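Local coordinates for GTPase-activating protein skywalker (Drosophila melanogaster, PDB 6R82) that acts as a GTPase-activating protein for Rab35, regulating synaptic vesicle protein recycling through endosomal trafficking, at residues 44-48 against 131-136; 73-77 against 128-132; 97-101 against 162-166. All coordinates share one frame; numbering follows the deposited sequence.

Contact 1. Residues 44-48 against 131-136; sequences LTTFY and ADSKMI
The Tyr-48 ring has the carbonyl oxygen of Asp-132 at its edge, near its plane, while Ala-131 CB and Ile-136 CD1 approach it obliquely. Phe-47 lies next to it, with Tyr-48 CD1 in plane at its edge; Ile-136 CD1 comes within 3.4 Å of Phe-47 CE1. Tyr-48 reaches past Ile-136 to donate its hydroxyl, OH to Asp-132 O at 2.6 Å, bent to 130° at the carbonyl and tilted 26° from its plane. Ala-131 CB sits 3.2 Å from Tyr-48 OH. With CG1 anti to the backbone N (chi1 -162°), Ile-136 carries CD1 to where it touches both the Phe-47 and the Tyr-48 ring. A phenylalanine in place of Tyr-48 would probably leave Asp-132 O without this donor and the helix without its hydrogen bond to the turn. Leu-44 lays CD1 along the turn backbone, 3.6 Å from Met-135 C. That turn is shaped by Asp-132 OD1, which accepts from Lys-134 N at 2.8 Å in an Asx turn and from Met-135 N at 2.9 Å. The turn connects strands 129-131 and 135-138, and helix 44-51 rests on it in this TLDc domain. Trp-77 meets Phe-47 edge-to-face, Arg-80 makes a cation-pi contact with Tyr-48, and strand 173-185 touches Phe-47 through Leu-179 and Val-181.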
loop_
_atom_site.group_PDB
_atom_site.type_symbol
_atom_site.label_atom_id
_atom_site.label_comp_id
_atom_site.label_asym_id
_atom_site.label_seq_id
_atom_site.Cartn_x
_atom_site.Cartn_y
_atom_site.Cartn_z
ATOM N N LEU A 44 -1.113 0.159 -14.241
ATOM C CA LEU A 44 -2.136 -0.403 -13.373
ATOM C C LEU A 44 -2.692 -1.690 -13.959
ATOM O O LEU A 44 -2.985 -2.628 -13.216
ATOM C CB LEU A 44 -3.244 0.617 -13.136
ATOM C CG LEU A 44 -2.811 1.748 -12.204
ATOM C CD1 LEU A 44 -4.000 2.586 -11.810
ATOM C CD2 LEU A 44 -2.118 1.212 -10.955
ATOM N N THR A 45 -2.787 -1.771 -15.288
ATOM C CA THR A 45 -3.326 -2.963 -15.937
ATOM C C THR A 45 -2.493 -4.211 -15.625
ATOM O O THR A 45 -3.044 -5.267 -15.285
ATOM C CB THR A 45 -3.416 -2.734 -17.447
ATOM O OG1 THR A 45 -4.295 -1.628 -17.709
ATOM C CG2 THR A 45 -3.951 -3.985 -18.132
ATOM N N THR A 46 -1.164 -4.122 -15.739
ATOM C CA THR A 46 -0.351 -5.285 -15.383
ATOM C C THR A 46 -0.288 -5.480 -13.872
ATOM O O THR A 46 -0.198 -6.622 -13.402
ATOM C CB THR A 46 1.063 -5.179 -15.968
ATOM O OG1 THR A 46 1.722 -4.010 -15.465
ATOM C CG2 THR A 46 1.002 -5.107 -17.490
ATOM N N PHE A 47 -0.351 -4.392 -13.104
ATOM C CA PHE A 47 -0.425 -4.483 -11.645
ATOM C C PHE A 47 -1.622 -5.332 -11.199
ATOM O O PHE A 47 -1.472 -6.261 -10.391
ATOM C CB PHE A 47 -0.499 -3.063 -11.069
ATOM C CG PHE A 47 -0.747 -2.990 -9.578
ATOM C CD1 PHE A 47 -2.037 -2.961 -9.073
ATOM C CD2 PHE A 47 0.318 -2.868 -8.691
ATOM C CE1 PHE A 47 -2.267 -2.863 -7.709
ATOM C CE2 PHE A 47 0.102 -2.761 -7.327
ATOM C CZ PHE A 47 -1.195 -2.761 -6.832
ATOM N N TYR A 48 -2.823 -5.021 -11.712
ATOM C CA TYR A 48 -4.023 -5.754 -11.303
ATOM C C TYR A 48 -3.919 -7.226 -11.672
ATOM O O TYR A 48 -4.237 -8.104 -10.864
ATOM C CB TYR A 48 -5.276 -5.153 -11.945
ATOM C CG TYR A 48 -5.607 -3.768 -11.468
ATOM C CD1 TYR A 48 -5.510 -3.431 -10.126
ATOM C CD2 TYR A 48 -6.011 -2.779 -12.368
ATOM C CE1 TYR A 48 -5.802 -2.150 -9.680
ATOM C CE2 TYR A 48 -6.317 -1.494 -11.929
ATOM C CZ TYR A 48 -6.202 -1.183 -10.602
ATOM O OH TYR A 48 -6.497 0.088 -10.177
ATOM N N ALA A 131 -9.396 2.056 -6.154
ATOM C CA ALA A 131 -8.608 1.828 -7.363
ATOM C C ALA A 131 -9.517 1.738 -8.579
ATOM O O ALA A 131 -10.616 1.186 -8.507
ATOM C CB ALA A 131 -7.773 0.541 -7.250
ATOM N N ASP A 132 -9.036 2.255 -9.705
ATOM C CA ASP A 132 -9.758 2.105 -10.967
ATOM C C ASP A 132 -8.735 2.099 -12.098
ATOM O O ASP A 132 -7.554 1.819 -11.876
ATOM C CB ASP A 132 -10.840 3.195 -11.111
ATOM C CG ASP A 132 -10.275 4.620 -11.121
ATOM O OD1 ASP A 132 -9.072 4.824 -11.414
ATOM O OD2 ASP A 132 -11.070 5.553 -10.851
ATOM N N SER A 133 -9.176 2.425 -13.319
ATOM C CA SER A 133 -8.258 2.366 -14.451
ATOM C C SER A 133 -7.336 3.575 -14.527
ATOM O O SER A 133 -6.355 3.545 -15.281
ATOM C CB SER A 133 -9.036 2.233 -15.762
ATOM O OG SER A 133 -9.677 3.458 -16.095
ATOM N N LYS A 134 -7.626 4.634 -13.777
ATOM C CA LYS A 134 -6.816 5.844 -13.818
ATOM C C LYS A 134 -5.888 5.995 -12.621
ATOM O O LYS A 134 -4.877 6.702 -12.730
ATOM C CB LYS A 134 -7.715 7.091 -13.891
ATOM C CG LYS A 134 -8.672 7.140 -15.102
ATOM C CD LYS A 134 -7.943 6.935 -16.404
ATOM C CE LYS A 134 -7.500 8.271 -16.997
ATOM N NZ LYS A 134 -6.555 8.069 -18.140
ATOM N N MET A 135 -6.209 5.380 -11.484
ATOM C CA MET A 135 -5.430 5.632 -10.278
ATOM C C MET A 135 -5.614 4.512 -9.265
ATOM O O MET A 135 -6.605 3.774 -9.273
ATOM C CB MET A 135 -5.820 6.962 -9.624
ATOM C CG MET A 135 -7.262 7.004 -9.166
ATOM S SD MET A 135 -7.539 6.318 -7.510
ATOM C CE MET A 135 -9.173 5.583 -7.692
ATOM N N ILE A 136 -4.651 4.441 -8.357
ATOM C CA ILE A 136 -4.724 3.623 -7.161
ATOM C C ILE A 136 -4.422 4.543 -5.986
ATOM O O ILE A 136 -3.511 5.373 -6.067
ATOM C CB ILE A 136 -3.744 2.435 -7.248
ATOM C CG1 ILE A 136 -4.114 1.348 -6.256
ATOM C CG2 ILE A 136 -2.289 2.866 -7.077
ATOM C CD1 ILE A 136 -3.983 -0.034 -6.852
#

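Contact 2. Residues 73-77 against 128-132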
loop_
_atom_site.group_PDB
_atom_site.type_symbol
_atom_site.label_atom_id
_atom_site.label_comp_id
_atom_site.label_asym_id
_atom_site.label_seq_id
_atom_site.Cartn_x
_atom_site.Cartn_y
_atom_site.Cartn_z
ATOM N N CYS A 73 -1.989 -3.485 3.024
ATOM C CA CYS A 73 -3.358 -3.451 2.521
ATOM C C CYS A 73 -4.102 -4.713 2.924
ATOM O O CYS A 73 -3.689 -5.819 2.571
ATOM C CB CYS A 73 -3.363 -3.303 1.003
ATOM S SG CYS A 73 -2.412 -1.861 0.439
ATOM N N SER A 74 -5.232 -4.544 3.607
ATOM C CA SER A 74 -5.938 -5.689 4.167
ATOM C C SER A 74 -6.655 -6.547 3.117
ATOM O O SER A 74 -6.859 -7.739 3.356
ATOM C CB SER A 74 -6.951 -5.206 5.201
ATOM O OG SER A 74 -7.864 -4.310 4.582
ATOM N N SER A 75 -7.052 -5.993 1.967
ATOM C CA SER A 75 -8.032 -6.663 1.114
ATOM C C SER A 75 -7.532 -6.781 -0.318
ATOM O O SER A 75 -6.654 -6.028 -0.755
ATOM C CB SER A 75 -9.372 -5.910 1.129
ATOM O OG SER A 75 -9.733 -5.592 2.454
ATOM N N ARG A 76 -8.109 -7.727 -1.063
ATOM C CA ARG A 76 -7.668 -7.904 -2.441
ATOM C C ARG A 76 -8.083 -6.715 -3.303
ATOM O O ARG A 76 -9.165 -6.142 -3.132
ATOM C CB ARG A 76 -8.188 -9.215 -3.033
ATOM C CG ARG A 76 -9.520 -9.608 -2.620
ATOM C CD ARG A 76 -9.849 -11.044 -2.989
ATOM N NE ARG A 76 -11.243 -11.158 -2.618
ATOM C CZ ARG A 76 -12.248 -11.372 -3.452
ATOM N NH1 ARG A 76 -12.021 -11.574 -4.750
ATOM N NH2 ARG A 76 -13.481 -11.420 -2.963
ATOM N N TRP A 77 -7.190 -6.312 -4.201
ATOM C CA TRP A 77 -7.520 -5.204 -5.088
ATOM C C TRP A 77 -8.656 -5.576 -6.028
ATOM O O TRP A 77 -9.313 -4.685 -6.564
ATOM C CB TRP A 77 -6.277 -4.756 -5.861
ATOM C CG TRP A 77 -5.270 -4.009 -4.994
ATOM C CD1 TRP A 77 -4.102 -4.499 -4.495
ATOM C CD2 TRP A 77 -5.358 -2.648 -4.542
ATOM N NE1 TRP A 77 -3.462 -3.536 -3.754
ATOM C CE2 TRP A 77 -4.212 -2.391 -3.764
ATOM C CE3 TRP A 77 -6.303 -1.629 -4.709
ATOM C CZ2 TRP A 77 -3.964 -1.142 -3.163
ATOM C CZ3 TRP A 77 -6.067 -0.388 -4.096
ATOM C CH2 TRP A 77 -4.900 -0.157 -3.342
ATOM N N PHE A 128 -10.041 3.319 3.233
ATOM C CA PHE A 128 -8.767 2.603 3.226
ATOM C C PHE A 128 -8.147 2.492 1.835
ATOM O O PHE A 128 -7.038 2.983 1.613
ATOM C CB PHE A 128 -8.972 1.220 3.862
ATOM C CG PHE A 128 -9.452 1.295 5.282
ATOM C CD1 PHE A 128 -8.689 1.935 6.249
ATOM C CD2 PHE A 128 -10.678 0.766 5.646
ATOM C CE1 PHE A 128 -9.146 2.039 7.563
ATOM C CE2 PHE A 128 -11.133 0.860 6.959
ATOM C CZ PHE A 128 -10.357 1.500 7.915
ATOM N N MET A 129 -8.833 1.842 0.897
ATOM C CA MET A 129 -8.292 1.543 -0.423
ATOM C C MET A 129 -9.315 1.921 -1.488
ATOM O O MET A 129 -10.517 1.756 -1.282
ATOM C CB MET A 129 -7.948 0.037 -0.582
ATOM C CG MET A 129 -7.037 -0.566 0.517
ATOM S SD MET A 129 -7.084 -2.393 0.555
ATOM C CE MET A 129 -6.313 -2.778 -1.015
ATOM N N ALA A 130 -8.827 2.397 -2.634
ATOM C CA ALA A 130 -9.667 2.651 -3.804
ATOM C C ALA A 130 -8.806 2.529 -5.056
ATOM O O ALA A 130 -7.614 2.835 -5.019
ATOM C CB ALA A 130 -10.335 4.031 -3.738
ATOM N N ALA A 131 -9.396 2.056 -6.154
ATOM C CA ALA A 131 -8.608 1.828 -7.363
ATOM C C ALA A 131 -9.517 1.738 -8.579
ATOM O O ALA A 131 -10.616 1.186 -8.507
ATOM C CB ALA A 131 -7.773 0.541 -7.250
ATOM N N ASP A 132 -9.036 2.255 -9.705
ATOM C CA ASP A 132 -9.758 2.105 -10.967
ATOM C C ASP A 132 -8.735 2.099 -12.098
ATOM O O ASP A 132 -7.554 1.819 -11.876
ATOM C CB ASP A 132 -10.840 3.195 -11.111
ATOM C CG ASP A 132 -10.275 4.620 -11.121
ATOM O OD1 ASP A 132 -9.072 4.824 -11.414
ATOM O OD2 ASP A 132 -11.070 5.553 -10.851
#
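A Met-aromatic contact joins Met-129, on strand 129-131, to Trp-77 in the loop that follows strand 68-73. The methyl does the close work: Met-129 CE stands 3.4 Å from the centroid of the six-membered ring of Trp-77, only 10° off the ring normal, a CH-pi contact over the face. The sulfur is farther off above the same ring, Met-129 SD lying 5.0 Å from that centroid. A bend at chi3 (67°) turns the methyl of Met-129 back to the indole. The same CE is 3.6 Å from Cys-73 CB and 3.3 Å from Ser-75 O, so the loop wraps round the end of the methionine. In the TLDc fold this brings the stretch leaving strand 68-73 over the first strand of the 129-131/135-138 hairpin, a buried place where apolar packing takes the place of hydrogen bonds between the two segments. Farther along the strand, Ala-130 O sits at the Trp-77 ring edge, 3.7 Å from CZ3. Ala-131 CB approaches the indole obliquely, 3.7 Å from Trp-77 CE3. Nearer strand 68-73, Ser-74 OG and Ser-75 OG share a hydrogen bond of 3.1 Å, and Ser-74 OG also bonds to Thr-98 OG1.

Contact 3. Residues 97-101 against 162-166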
loop_
_atom_site.group_PDB
_atom_site.type_symbol
_atom_site.label_atom_id
_atom_site.label_comp_id
_atom_site.label_asym_id
_atom_site.label_seq_id
_atom_site.Cartn_x
_atom_site.Cartn_y
_atom_site.Cartn_z
ATOM N N GLU A 97 -7.386 -3.059 9.529
ATOM C CA GLU A 97 -6.019 -3.571 9.646
ATOM C C GLU A 97 -5.066 -2.897 8.670
ATOM O O GLU A 97 -3.844 -2.980 8.853
ATOM C CB GLU A 97 -5.997 -5.096 9.435
ATOM C CG GLU A 97 -6.572 -5.903 10.615
ATOM C CD GLU A 97 -6.210 -7.407 10.560
ATOM O OE1 GLU A 97 -6.634 -8.096 9.600
ATOM O OE2 GLU A 97 -5.505 -7.903 11.478
ATOM N N THR A 98 -5.595 -2.234 7.639
ATOM C CA THR A 98 -4.771 -1.468 6.709
ATOM C C THR A 98 -4.022 -0.371 7.462
ATOM O O THR A 98 -4.578 0.272 8.351
ATOM C CB THR A 98 -5.667 -0.843 5.624
ATOM O OG1 THR A 98 -6.343 -1.875 4.885
ATOM C CG2 THR A 98 -4.868 0.047 4.687
ATOM N N PHE A 99 -2.750 -0.154 7.117
ATOM C CA PHE A 99 -2.008 0.932 7.748
ATOM C C PHE A 99 -0.962 1.449 6.783
ATOM O O PHE A 99 -0.525 0.731 5.879
ATOM C CB PHE A 99 -1.346 0.514 9.083
ATOM C CG PHE A 99 -0.236 -0.530 8.958
ATOM C CD1 PHE A 99 1.074 -0.160 8.659
ATOM C CD2 PHE A 99 -0.503 -1.872 9.197
ATOM C CE1 PHE A 99 2.093 -1.111 8.574
ATOM C CE2 PHE A 99 0.509 -2.835 9.121
ATOM C CZ PHE A 99 1.805 -2.456 8.795
ATOM N N LEU A 100 -0.571 2.706 6.983
ATOM C CA LEU A 100 0.523 3.329 6.250
ATOM C C LEU A 100 1.818 3.250 7.046
ATOM O O LEU A 100 1.821 3.174 8.274
ATOM C CB LEU A 100 0.235 4.801 5.955
ATOM C CG LEU A 100 -1.094 5.227 5.360
ATOM C CD1 LEU A 100 -1.285 6.709 5.646
ATOM C CD2 LEU A 100 -1.071 4.944 3.866
ATOM N N PHE A 101 2.928 3.313 6.326
ATOM C CA PHE A 101 4.233 3.399 6.957
ATOM C C PHE A 101 5.133 4.263 6.089
ATOM O O PHE A 101 4.875 4.460 4.897
ATOM C CB PHE A 101 4.863 2.010 7.160
ATOM C CG PHE A 101 5.219 1.313 5.880
ATOM C CD1 PHE A 101 6.442 1.525 5.268
ATOM C CD2 PHE A 101 4.317 0.449 5.278
ATOM C CE1 PHE A 101 6.768 0.889 4.078
ATOM C CE2 PHE A 101 4.635 -0.197 4.094
ATOM C CZ PHE A 101 5.865 0.024 3.490
ATOM N N THR A 162 -8.344 9.238 7.589
ATOM C CA THR A 162 -8.393 7.847 8.018
ATOM C C THR A 162 -7.147 7.477 8.823
ATOM O O THR A 162 -7.242 6.727 9.798
ATOM C CB THR A 162 -8.584 6.939 6.797
ATOM O OG1 THR A 162 -9.891 7.162 6.245
ATOM C CG2 THR A 162 -8.469 5.463 7.188
ATOM N N PHE A 163 -5.991 8.047 8.480
ATOM C CA PHE A 163 -4.741 7.708 9.137
ATOM C C PHE A 163 -4.060 8.869 9.855
ATOM O O PHE A 163 -3.062 8.634 10.544
ATOM C CB PHE A 163 -3.768 7.107 8.114
ATOM C CG PHE A 163 -4.233 5.796 7.564
ATOM C CD1 PHE A 163 -4.397 4.701 8.406
ATOM C CD2 PHE A 163 -4.556 5.664 6.219
ATOM C CE1 PHE A 163 -4.849 3.484 7.914
ATOM C CE2 PHE A 163 -5.001 4.447 5.714
ATOM C CZ PHE A 163 -5.150 3.356 6.558
ATOM N N ASN A 164 -4.564 10.100 9.715
ATOM C CA ASN A 164 -4.020 11.289 10.387
ATOM C C ASN A 164 -2.507 11.392 10.230
ATOM O O ASN A 164 -1.774 11.659 11.184
ATOM C CB ASN A 164 -4.406 11.320 11.863
ATOM C CG ASN A 164 -4.368 12.728 12.439
ATOM O OD1 ASN A 164 -3.303 13.236 12.800
ATOM N ND2 ASN A 164 -5.529 13.370 12.510
ATOM N N ASN A 165 -2.045 11.185 9.019
ATOM C CA ASN A 165 -0.634 11.159 8.688
ATOM C C ASN A 165 -0.177 12.508 8.161
ATOM O O ASN A 165 -0.992 13.326 7.725
ATOM C CB ASN A 165 -0.373 10.095 7.622
ATOM C CG ASN A 165 -1.209 10.316 6.382
ATOM O OD1 ASN A 165 -2.434 10.224 6.436
ATOM N ND2 ASN A 165 -0.559 10.621 5.262
ATOM N N PRO A 166 1.124 12.774 8.183
ATOM C CA PRO A 166 1.668 13.859 7.375
ATOM C C PRO A 166 2.011 13.347 5.990
ATOM O O PRO A 166 2.076 12.126 5.779
ATOM C CB PRO A 166 2.934 14.257 8.145
ATOM C CG PRO A 166 3.418 12.950 8.685
ATOM C CD PRO A 166 2.159 12.170 9.042
#
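Apolar packing on the Phe-163 ring carries most of the contact. Leu-100 crosses one face obliquely, its CG 4.0 Å from the centroid of the Phe-163 ring and 29° off the normal in a CH-pi contact. Its CD1 reaches over the root of the ring, 3.5 Å from Phe-163 CD2. The opposite face is covered by Thr-162 CG2, so the phenyl is held flat between a leucine and a threonine methyl. Thr-98 meets the far end of the ring at about a right angle: its methyl CG2, anti to the backbone N, faces Phe-163 CZ at 3.8 Å, while OG1 (chi1 -61°) lies beside the N. This packs the loop between strands 154-156 and 173-185 against the start of strand 99-104 of the TLDc domain's antiparallel sheet. Among the polar atoms, Thr-98 O faces the ring edge near its plane, 3.3 Å from Phe-163 CE1. Thr-98 OG1, besides its bond to Ser-74, is engaged by Thr-95 O. The amide of Asn-165, whose CG lies 3.7 Å from Leu-100 CD1, is fixed on both sides: ND2 donates to Pro-166 O at 3.1 Å, from well above the carbonyl plane, and to Asp-158 O, while OD1 accepts from Cys-160 N.

In the fold
From the N terminus, helix 44-51 comes first, and contact 1 brings it to the hairpin turn after strand 129-131, closing a loop of some eighty residues. Contact 2 opens later, tying the loop after strand 68-73 to strand 129-131; it shares Ala-131 and Asp-132 with contact 1, so both loops close on the same stretch, that of contact 2 being the shorter. Contact 3 starts inside both and crosses each, tying strand 99-104 to the loop before strand 173-185. Contacts 1 and 2 meet where Ile-136 packs on Trp-77. Contacts 2 and 3 touch through Phe-128 against Thr-162 and Phe-163. Contacts 1 and 3 lie on opposite sides of the chain's centre, their own centres about 21 Å apart.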